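Local coordinates for exopolyphosphatase-related protein (Archaeoglobus fulgidus, PDB 3LLV) that probably binds NAD(P) or a related nucleotide through this N-terminal Rossmann-type TrkA-N domain, while the full-length protein may bind nucleic acid, at residues 74-88 against 98-112. Sequence-based numbering, arbitrary orientation. Where two conformers were deposited one is given.
Sequences VLITGSDDEFNLKIL and YAIVRVSSPKKKEEF. With PO4 (phosphate ion), chain B.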
ATOM      1  N   VAL A  74       4.514   4.823   1.860  1.00 10.01           N
ATOM      2  CA  VAL A  74       3.510   3.909   2.328  1.00  9.59           C
ATOM      3  C   VAL A  74       2.666   3.557   1.110  1.00 10.24           C
ATOM      4  O   VAL A  74       2.182   4.451   0.417  1.00 10.56           O
ATOM      5  CB  VAL A  74       2.642   4.564   3.420  1.00  9.08           C
ATOM      6  CG1 VAL A  74       1.431   3.666   3.783  1.00 11.17           C
ATOM      7  CG2 VAL A  74       3.491   4.876   4.658  1.00  9.33           C
ATOM      8  N   LEU A  75       2.490   2.258   0.869  1.00  9.89           N
ATOM      9  CA  LEU A  75       1.772   1.785  -0.316  1.00 10.11           C
ATOM     10  C   LEU A  75       0.431   1.207   0.145  1.00 10.64           C
ATOM     11  O   LEU A  75       0.384   0.241   0.899  1.00 10.50           O
ATOM     12  CB  LEU A  75       2.600   0.749  -1.079  1.00 11.22           C
ATOM     13  CG  LEU A  75       4.050   1.108  -1.370  1.00 11.26           C
ATOM     14  CD1 LEU A  75       4.633   0.003  -2.232  1.00 14.25           C
ATOM     15  CD2 LEU A  75       4.189   2.469  -2.064  1.00 10.07           C
ATOM     16  N   ILE A  76      -0.657   1.851  -0.269  1.00  9.94           N
ATOM     17  CA  ILE A  76      -1.990   1.410   0.151  1.00 10.30           C
ATOM     18  C   ILE A  76      -2.523   0.624  -1.044  1.00 10.68           C
ATOM     19  O   ILE A  76      -2.896   1.218  -2.074  1.00 10.30           O
ATOM     20  CB  ILE A  76      -2.884   2.616   0.536  1.00  9.35           C
ATOM     21  CG1 ILE A  76      -2.283   3.361   1.745  1.00 11.31           C
ATOM     22  CG2 ILE A  76      -4.326   2.127   0.865  1.00 11.68           C
ATOM     23  CD1 ILE A  76      -2.912   4.715   2.030  1.00  9.36           C
ATOM     24  N   THR A  77      -2.551  -0.713  -0.911  1.00 10.27           N
ATOM     25  CA  THR A  77      -2.705  -1.598  -2.085  1.00 10.46           C
ATOM     26  C   THR A  77      -3.982  -2.430  -2.122  1.00 10.77           C
ATOM     27  O   THR A  77      -4.177  -3.203  -3.060  1.00 10.82           O
ATOM     28  CB  THR A  77      -1.505  -2.587  -2.220  1.00 11.00           C
ATOM     29  OG1 THR A  77      -1.621  -3.578  -1.198  1.00 11.20           O
ATOM     30  CG2 THR A  77      -0.213  -1.888  -2.069  1.00 11.78           C
ATOM     31  N   GLY A  78      -4.843  -2.307  -1.109  1.00 10.47           N
ATOM     32  CA  GLY A  78      -6.076  -3.095  -1.050  1.00 10.58           C
ATOM     33  C   GLY A  78      -7.053  -2.734  -2.150  1.00 11.36           C
ATOM     34  O   GLY A  78      -6.964  -1.664  -2.760  1.00 10.90           O
ATOM     35  N   SER A  79      -8.021  -3.614  -2.378  1.00 10.69           N
ATOM     36  CA  SER A  79      -8.889  -3.443  -3.541  1.00 10.32           C
ATOM     37  C   SER A  79     -10.249  -2.817  -3.178  1.00 10.47           C
ATOM     38  O   SER A  79     -11.169  -2.790  -4.009  1.00 10.14           O
ATOM     39  CB  SER A  79      -9.058  -4.799  -4.226  1.00 10.60           C
ATOM     40  OG  SER A  79      -9.780  -5.660  -3.376  1.00 13.60           O
ATOM     41  N   ASP A  80     -10.372  -2.289  -1.962  1.00  9.49           N
ATOM     42  CA  ASP A  80     -11.629  -1.668  -1.497  1.00 10.98           C
ATOM     43  C   ASP A  80     -11.420  -0.153  -1.364  1.00 10.31           C
ATOM     44  O   ASP A  80     -10.740   0.287  -0.433  1.00 11.29           O
ATOM     45  CB  ASP A  80     -11.967  -2.307  -0.137  1.00 10.55           C
ATOM     46  CG  ASP A  80     -13.270  -1.799   0.487  1.00 12.81           C
ATOM     47  OD1 ASP A  80     -13.672  -0.637   0.297  1.00 12.58           O
ATOM     48  OD2 ASP A  80     -13.879  -2.594   1.236  1.00 16.59           O
ATOM     49  N   ASP A  81     -11.957   0.634  -2.309  1.00 10.88           N
ATOM     50  CA  ASP A  81     -11.800   2.103  -2.301  1.00 10.00           C
ATOM     51  C   ASP A  81     -12.211   2.735  -0.982  1.00 10.45           C
ATOM     52  O   ASP A  81     -11.484   3.565  -0.432  1.00 10.21           O
ATOM     53  CB  ASP A  81     -12.586   2.763  -3.446  1.00  9.72           C
ATOM     54  CG  ASP A  81     -11.954   2.538  -4.806  1.00 10.01           C
ATOM     55  OD1 ASP A  81     -10.805   2.045  -4.854  1.00 10.48           O
ATOM     56  OD2 ASP A  81     -12.599   2.861  -5.850  1.00  7.78           O
ATOM     57  N   GLU A  82     -13.369   2.359  -0.458  1.00  9.66           N
ATOM     58  CA  GLU A  82     -13.852   3.043   0.745  1.00 10.70           C
ATOM     59  C   GLU A  82     -12.919   2.787   1.927  1.00 10.25           C
ATOM     60  O   GLU A  82     -12.614   3.711   2.689  1.00  9.76           O
ATOM     61  CB  GLU A  82     -15.307   2.697   1.044  1.00 10.85           C
ATOM     62  CG  GLU A  82     -16.293   3.357   0.030  1.00 15.23           C
ATOM     63  CD  GLU A  82     -16.032   4.863  -0.187  1.00 20.94           C
ATOM     64  OE1 GLU A  82     -15.940   5.621   0.817  1.00 22.19           O
ATOM     65  OE2 GLU A  82     -15.932   5.293  -1.368  1.00 21.37           O
ATOM     66  N   PHE A  83     -12.413   1.563   2.013  1.00  9.46           N
ATOM     67  CA  PHE A  83     -11.454   1.207   3.044  1.00  9.92           C
ATOM     68  C   PHE A  83     -10.131   1.934   2.881  1.00  9.65           C
ATOM     69  O   PHE A  83      -9.568   2.450   3.862  1.00  9.30           O
ATOM     70  CB  PHE A  83     -11.242  -0.320   3.122  1.00  8.98           C
ATOM     71  CG  PHE A  83     -10.635  -0.783   4.416  1.00 11.10           C
ATOM     72  CD1 PHE A  83     -11.229  -0.457   5.641  1.00 12.62           C
ATOM     73  CD2 PHE A  83      -9.489  -1.575   4.418  1.00 10.99           C
ATOM     74  CE1 PHE A  83     -10.670  -0.890   6.833  1.00 14.98           C
ATOM     75  CE2 PHE A  83      -8.924  -2.019   5.622  1.00 13.00           C
ATOM     76  CZ  PHE A  83      -9.514  -1.675   6.820  1.00 13.05           C
ATOM     77  N   ASN A  84      -9.653   2.026   1.638  1.00  9.48           N
ATOM     78  CA  ASN A  84      -8.394   2.714   1.359  1.00  9.15           C
ATOM     79  C   ASN A  84      -8.472   4.202   1.726  1.00  8.84           C
ATOM     80  O   ASN A  84      -7.495   4.779   2.177  1.00  8.11           O
ATOM     81  CB  ASN A  84      -8.010   2.559  -0.125  1.00  8.30           C
ATOM     82  CG  ASN A  84      -7.477   1.177  -0.449  1.00  8.59           C
ATOM     83  OD1 ASN A  84      -7.424   0.285   0.407  1.00  9.18           O
ATOM     84  ND2 ASN A  84      -7.100   0.983  -1.707  1.00  7.84           N
ATOM     85  N   LEU A  85      -9.647   4.811   1.559  1.00  9.41           N
ATOM     86  CA  LEU A  85      -9.798   6.228   1.868  1.00  9.71           C
ATOM     87  C   LEU A  85      -9.708   6.400   3.384  1.00 10.78           C
ATOM     88  O   LEU A  85      -9.044   7.323   3.885  1.00 10.96           O
ATOM     89  CB  LEU A  85     -11.118   6.781   1.289  1.00  9.75           C
ATOM     90  CG  LEU A  85     -11.327   8.277   1.425  1.00  9.00           C
ATOM     91  CD1 LEU A  85     -10.269   9.045   0.597  1.00  8.90           C
ATOM     92  CD2 LEU A  85     -12.707   8.651   0.926  1.00 10.11           C
ATOM     93  N   LYS A  86     -10.345   5.480   4.115  1.00 10.34           N
ATOM     94  CA  LYS A  86     -10.274   5.491   5.572  1.00 10.94           C
ATOM     95  C   LYS A  86      -8.841   5.306   6.052  1.00 11.16           C
ATOM     96  O   LYS A  86      -8.407   5.983   7.012  1.00 12.11           O
ATOM     97  CB  LYS A  86     -11.186   4.421   6.149  1.00 11.05           C
ATOM     98  CG  LYS A  86     -12.644   4.809   6.145  1.00 12.77           C
ATOM     99  CD  LYS A  86     -13.482   3.646   6.661  1.00 15.86           C
ATOM    100  CE  LYS A  86     -14.833   4.109   7.177  1.00 21.03           C
ATOM    101  NZ  LYS A  86     -15.618   4.827   6.135  1.00 22.20           N
ATOM    102  N   ILE A  87      -8.102   4.425   5.376  1.00 10.20           N
ATOM    103  CA  ILE A  87      -6.708   4.178   5.738  1.00 10.69           C
ATOM    104  C   ILE A  87      -5.879   5.433   5.512  1.00 10.27           C
ATOM    105  O   ILE A  87      -5.105   5.867   6.387  1.00 10.49           O
ATOM    106  CB  ILE A  87      -6.116   3.017   4.906  1.00 10.33           C
ATOM    107  CG1 ILE A  87      -6.771   1.677   5.308  1.00 10.18           C
ATOM    108  CG2 ILE A  87      -4.606   3.007   5.010  1.00 10.68           C
ATOM    109  CD1 ILE A  87      -6.493   0.576   4.316  1.00 10.15           C
ATOM    110  N   LEU A  88      -6.083   6.053   4.353  1.00 10.88           N
ATOM    111  CA  LEU A  88      -5.319   7.245   3.979  1.00 11.20           C
ATOM    112  C   LEU A  88      -5.611   8.383   4.979  1.00 11.61           C
ATOM    113  O   LEU A  88      -4.701   9.103   5.368  1.00 11.66           O
ATOM    114  CB  LEU A  88      -5.707   7.683   2.559  1.00 11.15           C
ATOM    115  CG  LEU A  88      -5.166   9.038   2.056  1.00 11.07           C
ATOM    116  CD1 LEU A  88      -3.628   9.034   2.071  1.00 10.76           C
ATOM    117  CD2 LEU A  88      -5.700   9.341   0.642  1.00 11.04           C
ATOM    118  N   TYR A  98       5.045  10.083   2.483  1.00  9.95           N
ATOM    119  CA  TYR A  98       4.598   9.910   1.102  1.00  9.59           C
ATOM    120  C   TYR A  98       3.752   8.634   0.943  1.00  9.30           C
ATOM    121  O   TYR A  98       4.146   7.565   1.438  1.00  9.92           O
ATOM    122  CB  TYR A  98       5.840   9.823   0.244  1.00  9.73           C
ATOM    123  CG  TYR A  98       5.611  10.001  -1.225  1.00 10.80           C
ATOM    124  CD1 TYR A  98       5.714  11.257  -1.809  1.00 13.06           C
ATOM    125  CD2 TYR A  98       5.322   8.908  -2.043  1.00 13.61           C
ATOM    126  CE1 TYR A  98       5.526  11.431  -3.161  1.00 12.56           C
ATOM    127  CE2 TYR A  98       5.157   9.076  -3.427  1.00 14.57           C
ATOM    128  CZ  TYR A  98       5.252  10.343  -3.962  1.00 12.48           C
ATOM    129  OH  TYR A  98       5.074  10.533  -5.331  1.00 15.39           O
ATOM    130  N   ALA A  99       2.583   8.764   0.303  1.00 10.01           N
ATOM    131  CA  ALA A  99       1.658   7.629   0.146  1.00  9.93           C
ATOM    132  C   ALA A  99       1.228   7.469  -1.296  1.00 10.32           C
ATOM    133  O   ALA A  99       0.928   8.462  -1.988  1.00  9.93           O
ATOM    134  CB  ALA A  99       0.432   7.785   1.041  1.00  9.97           C
ATOM    135  N   ILE A 100       1.230   6.217  -1.760  1.00 10.86           N
ATOM    136  CA  ILE A 100       0.741   5.915  -3.109  1.00 10.90           C
ATOM    137  C   ILE A 100      -0.427   4.990  -2.885  1.00 10.88           C
ATOM    138  O   ILE A 100      -0.305   3.995  -2.178  1.00 10.69           O
ATOM    139  CB  ILE A 100       1.790   5.203  -3.956  1.00 10.64           C
ATOM    140  CG1 ILE A 100       3.083   6.041  -4.040  1.00 12.55           C
ATOM    141  CG2 ILE A 100       1.199   4.884  -5.354  1.00  8.64           C
ATOM    142  CD1 ILE A 100       4.202   5.341  -4.805  1.00 12.95           C
ATOM    143  N   VAL A 101      -1.573   5.332  -3.473  1.00 11.66           N
ATOM    144  CA  VAL A 101      -2.804   4.644  -3.118  1.00 12.31           C
ATOM    145  C   VAL A 101      -3.479   4.075  -4.343  1.00 11.56           C
ATOM    146  O   VAL A 101      -3.624   4.772  -5.336  1.00 11.54           O
ATOM    147  CB  VAL A 101      -3.762   5.624  -2.414  1.00 12.51           C
ATOM    148  CG1 VAL A 101      -4.940   4.872  -1.811  1.00 13.74           C
ATOM    149  CG2 VAL A 101      -2.997   6.418  -1.352  1.00 14.01           C
ATOM    150  N   ARG A 102      -3.862   2.802  -4.247  1.00 11.16           N
ATOM    151  CA  ARG A 102      -4.682   2.127  -5.265  1.00  9.97           C
ATOM    152  C   ARG A 102      -6.165   2.542  -5.213  1.00  9.91           C
ATOM    153  O   ARG A 102      -6.796   2.540  -4.150  1.00 10.71           O
ATOM    154  CB  ARG A 102      -4.532   0.612  -5.066  1.00  9.36           C
ATOM    155  CG  ARG A 102      -5.365  -0.201  -6.037  1.00  9.81           C
ATOM    156  CD  ARG A 102      -5.298  -1.661  -5.597  1.00  9.50           C
ATOM    157  NE  ARG A 102      -6.133  -2.503  -6.419  1.00 13.11           N
ATOM    158  CZ  ARG A 102      -5.979  -3.815  -6.527  1.00 15.12           C
ATOM    159  NH1 ARG A 102      -4.997  -4.428  -5.842  1.00 16.28           N
ATOM    160  NH2 ARG A 102      -6.808  -4.506  -7.310  1.00 15.91           N
ATOM    161  N   VAL A 103      -6.705   2.937  -6.365  1.00  8.78           N
ATOM    162  CA  VAL A 103      -8.101   3.365  -6.471  1.00  9.39           C
ATOM    163  C   VAL A 103      -8.714   2.612  -7.639  1.00  9.59           C
ATOM    164  O   VAL A 103      -8.143   2.564  -8.718  1.00 10.39           O
ATOM    165  CB  VAL A 103      -8.165   4.887  -6.655  1.00  8.83           C
ATOM    166  CG1 VAL A 103      -9.609   5.390  -6.940  1.00  8.90           C
ATOM    167  CG2 VAL A 103      -7.598   5.582  -5.424  1.00  9.37           C
ATOM    168  N   SER A 104      -9.878   2.001  -7.415  1.00 10.58           N
ATOM    169  CA  SER A 104     -10.543   1.238  -8.468  0.50 10.85           C
ATOM    170  C   SER A 104     -11.482   2.091  -9.328  1.00 10.78           C
ATOM    171  O   SER A 104     -11.649   1.827 -10.526  1.00 11.99           O
ATOM    172  CB  SER A 104     -11.251  -0.005  -7.887  0.50 11.12           C
ATOM    173  OG  SER A 104     -12.524   0.281  -7.328  0.50 11.67           O
ATOM    174  N   SER A 105     -12.092   3.105  -8.735  1.00  9.61           N
ATOM    175  CA  SER A 105     -13.120   3.914  -9.393  0.50  8.94           C
ATOM    176  C   SER A 105     -12.509   5.233  -9.874  1.00  8.42           C
ATOM    177  O   SER A 105     -12.133   6.055  -9.037  1.00  7.68           O
ATOM    178  CB  SER A 105     -14.218   4.192  -8.365  0.50  9.27           C
ATOM    179  OG  SER A 105     -15.340   4.823  -8.939  0.50  6.31           O
ATOM    180  N   PRO A 106     -12.416   5.457 -11.214  1.00  6.87           N
ATOM    181  CA  PRO A 106     -11.856   6.741 -11.643  1.00  6.25           C
ATOM    182  C   PRO A 106     -12.550   7.975 -11.062  1.00  5.74           C
ATOM    183  O   PRO A 106     -11.887   8.975 -10.835  1.00  5.83           O
ATOM    184  CB  PRO A 106     -12.035   6.722 -13.167  1.00  5.94           C
ATOM    185  CG  PRO A 106     -12.034   5.300 -13.541  1.00  5.56           C
ATOM    186  CD  PRO A 106     -12.483   4.490 -12.333  1.00  6.91           C
ATOM    187  N   LYS A 107     -13.863   7.931 -10.846  1.00  6.02           N
ATOM    188  CA  LYS A 107     -14.557   9.090 -10.275  1.00  6.38           C
ATOM    189  C   LYS A 107     -14.026   9.495  -8.891  1.00  6.83           C
ATOM    190  O   LYS A 107     -14.208  10.638  -8.459  1.00  7.38           O
ATOM    191  CB  LYS A 107     -16.078   8.865 -10.220  1.00  6.79           C
ATOM    192  CG  LYS A 107     -16.502   7.842  -9.152  1.00  6.87           C
ATOM    193  CD  LYS A 107     -18.011   7.596  -9.244  1.00  4.11           C
ATOM    194  CE  LYS A 107     -18.479   6.537  -8.257  1.00  6.20           C
ATOM    195  NZ  LYS A 107     -19.954   6.583  -8.087  1.00  2.40           N
ATOM    196  N   LYS A 108     -13.363   8.555  -8.222  1.00  6.98           N
ATOM    197  CA  LYS A 108     -12.872   8.757  -6.852  1.00  7.04           C
ATOM    198  C   LYS A 108     -11.458   9.298  -6.770  1.00  7.34           C
ATOM    199  O   LYS A 108     -10.986   9.592  -5.676  1.00  6.51           O
ATOM    200  CB  LYS A 108     -13.015   7.457  -6.030  1.00  6.62           C
ATOM    201  CG  LYS A 108     -14.479   7.009  -5.894  1.00  6.66           C
ATOM    202  CD  LYS A 108     -14.656   5.817  -4.973  1.00  7.15           C
ATOM    203  CE  LYS A 108     -16.156   5.447  -4.926  1.00  5.24           C
ATOM    204  NZ  LYS A 108     -16.491   4.324  -4.009  1.00  5.39           N
ATOM    205  N   LYS A 109     -10.780   9.472  -7.907  1.00  7.86           N
ATOM    206  CA  LYS A 109      -9.375   9.890  -7.881  1.00  8.11           C
ATOM    207  C   LYS A 109      -9.206  11.212  -7.106  1.00  8.68           C
ATOM    208  O   LYS A 109      -8.327  11.334  -6.244  1.00  8.21           O
ATOM    209  CB  LYS A 109      -8.781   9.976  -9.304  1.00  8.44           C
ATOM    210  CG  LYS A 109      -7.293  10.306  -9.341  1.00 10.17           C
ATOM    211  CD  LYS A 109      -6.766  10.371 -10.775  1.00 12.18           C
ATOM    212  CE  LYS A 109      -5.408  11.064 -10.858  1.00 15.36           C
ATOM    213  NZ  LYS A 109      -4.916  11.237 -12.257  1.00 15.55           N
ATOM    214  N   GLU A 110     -10.059  12.185  -7.415  1.00  8.90           N
ATOM    215  CA  GLU A 110      -9.938  13.525  -6.845  1.00  9.79           C
ATOM    216  C   GLU A 110     -10.056  13.524  -5.326  1.00  9.77           C
ATOM    217  O   GLU A 110      -9.255  14.168  -4.645  1.00  8.77           O
ATOM    218  CB  GLU A 110     -10.959  14.489  -7.453  1.00 10.05           C
ATOM    219  CG  GLU A 110     -10.826  15.938  -6.937  1.00 13.78           C
ATOM    220  CD  GLU A 110      -9.441  16.561  -7.184  1.00 19.13           C
ATOM    221  OE1 GLU A 110      -8.695  16.077  -8.070  1.00 21.60           O
ATOM    222  OE2 GLU A 110      -9.103  17.558  -6.494  1.00 21.18           O
ATOM    223  N   GLU A 111     -11.039  12.791  -4.801  1.00 10.65           N
ATOM    224  CA  GLU A 111     -11.192  12.712  -3.346  1.00 11.55           C
ATOM    225  C   GLU A 111      -9.979  12.080  -2.651  1.00 11.88           C
ATOM    226  O   GLU A 111      -9.638  12.479  -1.533  1.00 12.11           O
ATOM    227  CB  GLU A 111     -12.502  12.046  -2.929  1.00 12.09           C
ATOM    228  CG  GLU A 111     -12.543  10.552  -3.086  1.00 12.54           C
ATOM    229  CD  GLU A 111     -13.861   9.941  -2.605  1.00 14.69           C
ATOM    230  OE1 GLU A 111     -14.042   8.725  -2.803  1.00 16.16           O
ATOM    231  OE2 GLU A 111     -14.711  10.659  -2.031  1.00 16.42           O
ATOM    232  N   PHE A 112      -9.306  11.131  -3.315  1.00 12.07           N
ATOM    233  CA  PHE A 112      -8.078  10.573  -2.751  1.00 11.74           C
ATOM    234  C   PHE A 112      -6.953  11.616  -2.763  1.00 11.87           C
ATOM    235  O   PHE A 112      -6.199  11.744  -1.785  1.00 12.46           O
ATOM    236  CB  PHE A 112      -7.675   9.280  -3.465  1.00 11.32           C
ATOM    237  CG  PHE A 112      -8.416   8.066  -2.966  1.00 10.24           C
ATOM    238  CD1 PHE A 112      -7.854   7.254  -1.972  1.00  9.88           C
ATOM    239  CD2 PHE A 112      -9.678   7.766  -3.447  1.00 11.82           C
ATOM    240  CE1 PHE A 112      -8.543   6.159  -1.500  1.00  8.79           C
ATOM    241  CE2 PHE A 112     -10.378   6.668  -2.988  1.00 10.33           C
ATOM    242  CZ  PHE A 112      -9.803   5.855  -1.996  1.00 10.12           C
TER
HETATM  243  P   PO4 B 142      -5.613  -7.832  -5.977  1.00 45.71           P
HETATM  244  O1  PO4 B 142      -4.407  -6.999  -5.667  1.00 43.83           O
HETATM  245  O2  PO4 B 142      -6.809  -7.016  -6.398  1.00 47.24           O
HETATM  246  O3  PO4 B 142      -5.298  -8.837  -7.055  1.00 46.87           O
HETATM  247  O4  PO4 B 142      -6.002  -8.566  -4.715  1.00 48.26           O
HETATM  248  O   HOH W   1     -13.313  -0.590  -4.593  1.00 19.69           O
HETATM  249  O   HOH W   2     -15.275   2.287  -5.409  1.00 15.79           O
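Tyr-98 O receives Val-74 N and opens a parallel pairing of neighbouring strands, a compact example of how a beta-alpha-beta crossover sets its two strands side by side. Ile-100 continues it with its N to Val-74 O and its O to Ile-76 N, while its CD1 lies alongside Leu-75 CD2. On the other sheet face Val-101 CG2 meets Ile-76 CD1 at 3.8 Å. Arg-102 closes the pairing through its N to Ile-76 O; its O takes Asn-84 ND2 (2.9 Å), which also donates to Gly-78 O. With CG anti to the backbone N (chi1 178°) and the chain extended, its NH1 makes a bent bond to Thr-77 O, tilted from the guanidinium plane, and NH1 and NH2 hold O1 (2.6 Å) and O2 (2.7 Å) of a phosphate ion, probably from the crystallisation liquor, which Ala-17 N also binds. Beyond the strand, Ser-104 N gives a nearly straight bond to the syn lone pair of Asp-81 OD1 (2.7 Å), Ser-105 N a more bent one to that of OD2 (2.9 Å). With an alanine in place of Asp-81, both amides would probably lose their shared acceptor and the turn be freer to shift. Lys-108 NZ forms a salt bridge with Glu-82 OE2. The Phe-112 ring is sandwiched between Val-103 CG2 and Leu-85 CD1, the latter a CH-pi contact (3.9 Å to the centroid). Strand 99-103 thus lies between strands 73-76 and 119-122, with helix 81-94 packed beside helix 109-114.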